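Local coordinates for DsbA family protein (PDB 7JVE), which works as a trimeric thioredoxin-like enzyme of the DsbA family, with both thiol oxidase and disulfide isomerase activities, at residues L63-R66 with A67-L70; R49-I52 with A53-A57; H178-T181 with P182-A186. All blocks are in the same frame, centred on the assembly; numbering follows the deposited sequence.

Followed from the N terminus, the chain reaches the three contacts one after another, none enclosing or crossing another; each lies within a run of eight or nine residues and closes no long loop. Contact 2 spans about two and a half turns in the middle of helix 37-64, on a side that meets a second subunit. Contact 1 comes next, where that helix ends and the short helix 66-69 leads towards the central sheet; the two share helix 37-64, with centres about 20 Å apart. Contact 3, about 46 Å between centres from contact 2 and across the chain's centre from it, starts helix 182-193. Together they sample a helix interior, a helix junction and a capped helix start.

Contact 1. Residues L63-R66 with A67-L70; sequences LQYR and AELL
Tyr65 and Arg66 turn their carbonyls into the next helical turn, Tyr65 O receiving Leu69 N at 2.9 Å and Arg66 O receiving Leu70 N at the same length. Tyr65 is the pivot: it is the first residue to leave helix 37-64 and also the N-cap of helix 66-69. Its ring meets Glu68 edge-on, with CD1 3.4 Å from OE1 of that carboxylate, and the two planes are turned 61° apart. A bend at chi2 (93°) folds the Glu68 carboxylate back towards the tyrosine instead of letting the chain run straight out. Gln64 CG rests over one face of the ring, towards its rim. A water ties the junction together, donating to Gln64 O and to Glu68 OE2 (3.2 Å) while accepting from Ala67 N at 3.0 Å, so an amide in the first turn of the new helix gains a partner. CG of Arg66 packs against Leu70 CD1 at 3.6 Å. In one of its two modelled conformers, Arg66 NH2 bonds to Pro223 O, a placement therefore less certain. The long helix 37-64 thus passes through a helix-to-helix junction into the short helix 66-69, laid against the central sheet of the thioredoxin-like fold: Leu69 and Leu70 lean on strand 84-90, Leu69 also touches Met222 of strand 218-223, and the Tyr65 ring lies almost parallel to that of His210 at the end of helix 199-210.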
loop_
_atom_site.group_PDB
_atom_site.type_symbol
_atom_site.label_atom_id
_atom_site.label_comp_id
_atom_site.label_asym_id
_atom_site.label_seq_id
_atom_site.Cartn_x
_atom_site.Cartn_y
_atom_site.Cartn_z
ATOM N N LEU A 63 -5.258 -25.847 17.958
ATOM C CA LEU A 63 -5.331 -26.960 18.897
ATOM C C LEU A 63 -6.701 -27.034 19.548
ATOM O O LEU A 63 -7.235 -28.129 19.753
ATOM C CB LEU A 63 -4.234 -26.849 19.954
ATOM C CG LEU A 63 -2.831 -27.005 19.362
ATOM C CD1 LEU A 63 -1.744 -26.627 20.380
ATOM C CD2 LEU A 63 -2.617 -28.414 18.802
ATOM N N GLN A 64 -7.304 -25.885 19.857
ATOM C CA GLN A 64 -8.611 -25.909 20.514
ATOM C C GLN A 64 -9.718 -26.409 19.571
ATOM O O GLN A 64 -10.632 -27.125 20.001
ATOM C CB GLN A 64 -8.942 -24.520 21.057
ATOM C CG GLN A 64 -10.293 -24.442 21.732
ATOM C CD GLN A 64 -10.717 -23.026 22.127
ATOM O OE1 GLN A 64 -9.913 -22.082 22.157
ATOM N NE2 GLN A 64 -11.998 -22.880 22.442
ATOM N N TYR A 65 -9.657 -26.064 18.283
ATOM C CA TYR A 65 -10.707 -26.447 17.343
ATOM C C TYR A 65 -10.285 -27.594 16.433
ATOM O O TYR A 65 -10.803 -27.733 15.327
ATOM C CB TYR A 65 -11.165 -25.232 16.530
ATOM C CG TYR A 65 -11.834 -24.208 17.429
ATOM C CD1 TYR A 65 -13.161 -24.343 17.817
ATOM C CD2 TYR A 65 -11.117 -23.127 17.925
ATOM C CE1 TYR A 65 -13.763 -23.410 18.657
ATOM C CE2 TYR A 65 -11.698 -22.200 18.764
ATOM C CZ TYR A 65 -13.018 -22.345 19.132
ATOM O OH TYR A 65 -13.571 -21.411 19.971
ATOM N N ARG A 66 -9.357 -28.433 16.889
ATOM C CA ARG A 66 -8.882 -29.545 16.073
ATOM C C ARG A 66 -10.038 -30.377 15.509
ATOM O O ARG A 66 -10.059 -30.705 14.316
ATOM C CB ARG A 66 -7.940 -30.427 16.901
ATOM C CG ARG A 66 -7.343 -31.594 16.119
ATOM C CD ARG A 66 -6.515 -32.528 17.012
ATOM N NE ARG A 66 -5.135 -32.643 16.539
ATOM C CZ ARG A 66 -4.088 -32.090 17.142
ATOM N NH1 ARG A 66 -4.256 -31.388 18.251
ATOM N NH2 ARG A 66 -2.873 -32.245 16.639
ATOM N N ALA A 67 -11.003 -30.746 16.355
ATOM C CA ALA A 67 -12.042 -31.655 15.887
ATOM C C ALA A 67 -12.830 -31.032 14.744
ATOM O O ALA A 67 -13.126 -31.699 13.742
ATOM C CB ALA A 67 -12.968 -32.069 17.038
ATOM N N GLU A 68 -13.162 -29.751 14.867
ATOM C CA GLU A 68 -13.877 -29.067 13.804
ATOM C C GLU A 68 -12.999 -28.933 12.565
ATOM O O GLU A 68 -13.465 -29.153 11.442
ATOM C CB GLU A 68 -14.336 -27.691 14.300
ATOM C CG GLU A 68 -15.366 -27.789 15.418
ATOM C CD GLU A 68 -14.746 -27.749 16.830
ATOM O OE1 GLU A 68 -15.267 -26.996 17.685
ATOM O OE2 GLU A 68 -13.719 -28.417 17.090
ATOM N N LEU A 69 -11.727 -28.563 12.752
ATOM C CA LEU A 69 -10.818 -28.411 11.619
ATOM C C LEU A 69 -10.699 -29.705 10.821
ATOM O O LEU A 69 -10.588 -29.676 9.591
ATOM C CB LEU A 69 -9.441 -27.966 12.110
ATOM C CG LEU A 69 -9.301 -26.515 12.582
ATOM C CD1 LEU A 69 -7.996 -26.329 13.336
ATOM C CD2 LEU A 69 -9.386 -25.547 11.419
ATOM N N LEU A 70 -10.703 -30.851 11.504
ATOM C CA LEU A 70 -10.463 -32.137 10.869
ATOM C C LEU A 70 -11.743 -32.928 10.642
ATOM O O LEU A 70 -11.671 -34.106 10.278
ATOM C CB LEU A 70 -9.480 -32.965 11.693
ATOM C CG LEU A 70 -8.226 -32.221 12.134
ATOM C CD1 LEU A 70 -7.329 -33.143 12.920
ATOM C CD2 LEU A 70 -7.521 -31.644 10.943
HETATM O O HOH W 1 -11.600 -29.689 19.054
#

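Contact 2. Residues R49-I52 with A53-A57; sequences RQQI and AQQQA. With EDO (1,2-ethanediol), chain M.
Gln51 and Gln55 run side by side in the same direction with their amide planes only 19° apart, so nearly parallel, yet each amide is bonded to a partner elsewhere. Within the pair the contact is loose, NE2 of Gln51 lying 4.1 Å from CB of Gln55. Both chains start with CG opposite the backbone N and then bend at chi2, but in contrary senses, -71° for Gln51 and 57° for Gln55. Gln51 NE2 donates to Glu164 O of a second subunit, whereas Gln55 OE1 accepts from Val235 N of its own chain. The two stand one turn apart on helix 37-64, whose amides Ala53 N to Gln56 N bond in succession to the carbonyls four residues back, with Gln54 N to Gln50 O at 2.8 Å. Ile52 and Gln56 form the other side-by-side pair, in which the methyl CG2 of Ile52 touches NE2 of Gln56 at 3.8 Å, an apolar branch lying alongside an amide. Gln54 divides its amide between two partners. Its OE1 accepts from O2 of a bound ethanediol at 2.6 Å, a molecule probably left from crystallisation that also bonds to Asp212 OD2, and its NE2 donates to Lys162 O of the second subunit. Arg49 NH1 likewise reaches Glu34 O of that subunit. In these polar bonds, then, two neutral amides and one guanidinium donate to backbone carbonyls across this boundary of the trimer, while the carbonyls of Arg49 to Ala53 remain engaged in the helix's internal bonds.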
loop_
_atom_site.group_PDB
_atom_site.type_symbol
_atom_site.label_atom_id
_atom_site.label_comp_id
_atom_site.label_asym_id
_atom_site.label_seq_id
_atom_site.Cartn_x
_atom_site.Cartn_y
_atom_site.Cartn_z
ATOM N N ARG A 49 8.069 -9.246 16.753
ATOM C CA ARG A 49 7.481 -9.940 17.904
ATOM C C ARG A 49 5.969 -10.106 17.793
ATOM O O ARG A 49 5.418 -11.064 18.351
ATOM C CB ARG A 49 7.829 -9.216 19.193
ATOM C CG ARG A 49 9.298 -9.350 19.543
ATOM C CD ARG A 49 9.603 -8.640 20.830
ATOM N NE ARG A 49 11.029 -8.684 21.119
ATOM C CZ ARG A 49 11.621 -7.943 22.048
ATOM N NH1 ARG A 49 10.897 -7.092 22.781
ATOM N NH2 ARG A 49 12.940 -8.034 22.224
ATOM N N GLN A 50 5.273 -9.187 17.117
ATOM C CA GLN A 50 3.841 -9.383 16.920
ATOM C C GLN A 50 3.572 -10.534 15.960
ATOM O O GLN A 50 2.576 -11.249 16.122
ATOM C CB GLN A 50 3.191 -8.078 16.455
ATOM C CG GLN A 50 3.276 -7.025 17.569
ATOM C CD GLN A 50 2.678 -5.677 17.206
ATOM O OE1 GLN A 50 2.197 -4.942 18.092
ATOM N NE2 GLN A 50 2.728 -5.322 15.902
ATOM N N GLN A 51 4.460 -10.749 14.983
ATOM C CA GLN A 51 4.340 -11.911 14.113
ATOM C C GLN A 51 4.399 -13.199 14.932
ATOM O O GLN A 51 3.546 -14.089 14.792
ATOM C CB GLN A 51 5.442 -11.879 13.041
ATOM C CG GLN A 51 5.197 -12.784 11.839
ATOM C CD GLN A 51 5.323 -14.275 12.171
ATOM O OE1 GLN A 51 6.255 -14.688 12.857
ATOM N NE2 GLN A 51 4.367 -15.080 11.702
ATOM N N ILE A 52 5.395 -13.308 15.805
ATOM C CA ILE A 52 5.536 -14.519 16.600
ATOM C C ILE A 52 4.357 -14.669 17.552
ATOM O O ILE A 52 3.809 -15.764 17.718
ATOM C CB ILE A 52 6.885 -14.506 17.334
ATOM C CG1 ILE A 52 8.019 -14.607 16.318
ATOM C CG2 ILE A 52 6.972 -15.642 18.350
ATOM C CD1 ILE A 52 9.373 -14.388 16.950
ATOM N N ALA A 53 3.925 -13.566 18.161
ATOM C CA ALA A 53 2.808 -13.637 19.094
ATOM C C ALA A 53 1.518 -14.011 18.374
ATOM O O ALA A 53 0.717 -14.801 18.888
ATOM C CB ALA A 53 2.653 -12.304 19.823
ATOM N N GLN A 54 1.312 -13.470 17.176
ATOM C CA GLN A 54 0.124 -13.814 16.394
ATOM C C GLN A 54 0.110 -15.297 16.048
ATOM O O GLN A 54 -0.907 -15.980 16.228
ATOM C CB GLN A 54 0.072 -12.968 15.118
ATOM C CG GLN A 54 -1.226 -13.091 14.339
ATOM C CD GLN A 54 -2.291 -12.164 14.893
ATOM O OE1 GLN A 54 -2.388 -11.987 16.108
ATOM N NE2 GLN A 54 -3.069 -11.535 14.008
ATOM N N GLN A 55 1.235 -15.801 15.526
ATOM C CA GLN A 55 1.359 -17.208 15.157
ATOM C C GLN A 55 1.064 -18.111 16.346
ATOM O O GLN A 55 0.284 -19.067 16.245
ATOM C CB GLN A 55 2.769 -17.469 14.625
ATOM C CG GLN A 55 3.088 -18.877 14.081
ATOM C CD GLN A 55 2.159 -19.343 12.941
ATOM O OE1 GLN A 55 1.995 -20.542 12.726
ATOM N NE2 GLN A 55 1.497 -18.395 12.267
ATOM N N GLN A 56 1.698 -17.833 17.479
ATOM C CA GLN A 56 1.448 -18.621 18.674
ATOM C C GLN A 56 -0.033 -18.639 19.029
ATOM O O GLN A 56 -0.579 -19.691 19.391
ATOM C CB GLN A 56 2.278 -18.073 19.829
ATOM C CG GLN A 56 3.748 -18.518 19.772
ATOM C CD GLN A 56 4.662 -17.693 20.690
ATOM O OE1 GLN A 56 4.272 -16.626 21.181
ATOM N NE2 GLN A 56 5.882 -18.192 20.929
ATOM N N ALA A 57 -0.708 -17.493 18.912
ATOM C CA ALA A 57 -2.118 -17.438 19.293
ATOM C C ALA A 57 -2.983 -18.222 18.317
ATOM O O ALA A 57 -3.957 -18.857 18.731
ATOM C CB ALA A 57 -2.595 -15.990 19.375
HETATM C C1 EDO M . -5.596 -14.952 16.797
HETATM O O1 EDO M . -6.641 -14.078 17.232
HETATM C C2 EDO M . -4.347 -14.115 16.538
HETATM O O2 EDO M . -4.198 -13.106 17.568
#

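Contact 3. Residues H178-T181 with P182-A186; sequences HYLT and PTQLA
Thr181 and Gln184 form a capping box at the start of helix 182-193, and the chain comes to it through a loop that follows helix 169-176. Tyr179, ahead of the cap, turns its ring from the new helix and meets Trp153 edge-to-face, which fastens the loop to helix 147-159. Leu180 is buried, and its side chain packs against Gln140 and Val141 of helix 128-145. Towards the new helix, its CB lies 3.7 Å from OE1 of Gln184, while its CD1 stands 4.4 Å from CD1 of Leu185, a modest apolar contact. Thr181 follows as the N-cap. Its OG1 sits between the backbone N and the carbonyl carbon (chi1 67°), the rotamer that turns the hydroxyl towards the first helical turn, where it accepts from Gln184 N at 3.0 Å in a nearly straight bond. The Thr181 carbonyl takes Leu185 N at 2.8 Å and so opens the regular helical ladder, which Ala186 N continues to Pro182 O. Pro182, occupying the first helical position, has no backbone N-H to be capped. Gln184, extended beyond CG, returns the favour: its side-chain amide reaches back to the backbone of the cap residue. There Thr181 N donates to Gln184 OE1 at 2.9 Å, arriving 35° out of the carbonyl plane.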
loop_
_atom_site.group_PDB
_atom_site.type_symbol
_atom_site.label_atom_id
_atom_site.label_comp_id
_atom_site.label_asym_id
_atom_site.label_seq_id
_atom_site.Cartn_x
_atom_site.Cartn_y
_atom_site.Cartn_z
ATOM N N HIS A 178 -22.741 -30.045 -15.580
ATOM C CA HIS A 178 -21.832 -31.081 -16.058
ATOM C C HIS A 178 -21.333 -32.014 -14.956
ATOM O O HIS A 178 -20.705 -33.028 -15.267
ATOM C CB HIS A 178 -20.634 -30.433 -16.771
ATOM C CG HIS A 178 -21.044 -29.543 -17.901
ATOM N ND1 HIS A 178 -21.673 -30.023 -19.033
ATOM C CD2 HIS A 178 -20.980 -28.196 -18.049
ATOM C CE1 HIS A 178 -21.951 -29.016 -19.843
ATOM N NE2 HIS A 178 -21.543 -27.897 -19.268
ATOM N N TYR A 179 -21.589 -31.705 -13.685
ATOM C CA TYR A 179 -21.114 -32.543 -12.599
ATOM C C TYR A 179 -22.226 -33.231 -11.832
ATOM O O TYR A 179 -21.944 -34.182 -11.095
ATOM C CB TYR A 179 -20.277 -31.722 -11.606
ATOM C CG TYR A 179 -18.961 -31.286 -12.189
ATOM C CD1 TYR A 179 -18.897 -30.243 -13.110
ATOM C CD2 TYR A 179 -17.782 -31.929 -11.841
ATOM C CE1 TYR A 179 -17.706 -29.853 -13.645
ATOM C CE2 TYR A 179 -16.590 -31.540 -12.376
ATOM C CZ TYR A 179 -16.558 -30.500 -13.272
ATOM O OH TYR A 179 -15.360 -30.119 -13.811
ATOM N N LEU A 180 -23.465 -32.778 -11.977
ATOM C CA LEU A 180 -24.592 -33.319 -11.235
ATOM C C LEU A 180 -25.547 -33.962 -12.215
ATOM O O LEU A 180 -25.597 -33.569 -13.381
ATOM C CB LEU A 180 -25.310 -32.213 -10.466
ATOM C CG LEU A 180 -24.483 -31.455 -9.422
ATOM C CD1 LEU A 180 -25.348 -30.331 -8.808
ATOM C CD2 LEU A 180 -23.903 -32.390 -8.355
ATOM N N THR A 181 -26.296 -34.966 -11.756
ATOM C CA THR A 181 -27.412 -35.433 -12.557
ATOM C C THR A 181 -28.492 -34.359 -12.600
ATOM O O THR A 181 -28.573 -33.504 -11.711
ATOM C CB THR A 181 -28.041 -36.699 -11.987
ATOM O OG1 THR A 181 -28.670 -36.372 -10.739
ATOM C CG2 THR A 181 -27.005 -37.840 -11.816
ATOM N N PRO A 182 -29.358 -34.401 -13.610
ATOM C CA PRO A 182 -30.480 -33.444 -13.635
ATOM C C PRO A 182 -31.270 -33.458 -12.337
ATOM O O PRO A 182 -31.737 -32.403 -11.884
ATOM C CB PRO A 182 -31.320 -33.914 -14.841
ATOM C CG PRO A 182 -30.325 -34.624 -15.731
ATOM C CD PRO A 182 -29.369 -35.321 -14.765
ATOM N N THR A 183 -31.395 -34.618 -11.694
ATOM C CA THR A 183 -32.146 -34.679 -10.443
ATOM C C THR A 183 -31.401 -33.964 -9.316
ATOM O O THR A 183 -31.993 -33.180 -8.568
ATOM C CB THR A 183 -32.426 -36.135 -10.085
ATOM O OG1 THR A 183 -33.280 -36.684 -11.087
ATOM C CG2 THR A 183 -33.106 -36.239 -8.727
ATOM N N GLN A 184 -30.100 -34.227 -9.176
ATOM C CA GLN A 184 -29.304 -33.504 -8.188
ATOM C C GLN A 184 -29.346 -32.004 -8.447
ATOM O O GLN A 184 -29.543 -31.205 -7.525
ATOM C CB GLN A 184 -27.858 -33.995 -8.211
ATOM C CG GLN A 184 -27.655 -35.356 -7.587
ATOM C CD GLN A 184 -26.342 -35.994 -8.022
ATOM O OE1 GLN A 184 -25.695 -35.551 -8.977
ATOM N NE2 GLN A 184 -25.945 -37.038 -7.316
ATOM N N LEU A 185 -29.139 -31.603 -9.704
ATOM C CA LEU A 185 -29.168 -30.185 -10.040
ATOM C C LEU A 185 -30.479 -29.559 -9.601
ATOM O O LEU A 185 -30.491 -28.506 -8.950
ATOM C CB LEU A 185 -28.970 -30.001 -11.538
ATOM C CG LEU A 185 -28.966 -28.550 -12.006
ATOM C CD1 LEU A 185 -27.664 -27.871 -11.577
ATOM C CD2 LEU A 185 -29.200 -28.485 -13.535
ATOM N N ALA A 186 -31.597 -30.207 -9.938
ATOM C CA ALA A 186 -32.894 -29.674 -9.547
ATOM C C ALA A 186 -33.011 -29.600 -8.032
ATOM O O ALA A 186 -33.604 -28.654 -7.497
ATOM C CB ALA A 186 -34.028 -30.518 -10.142
#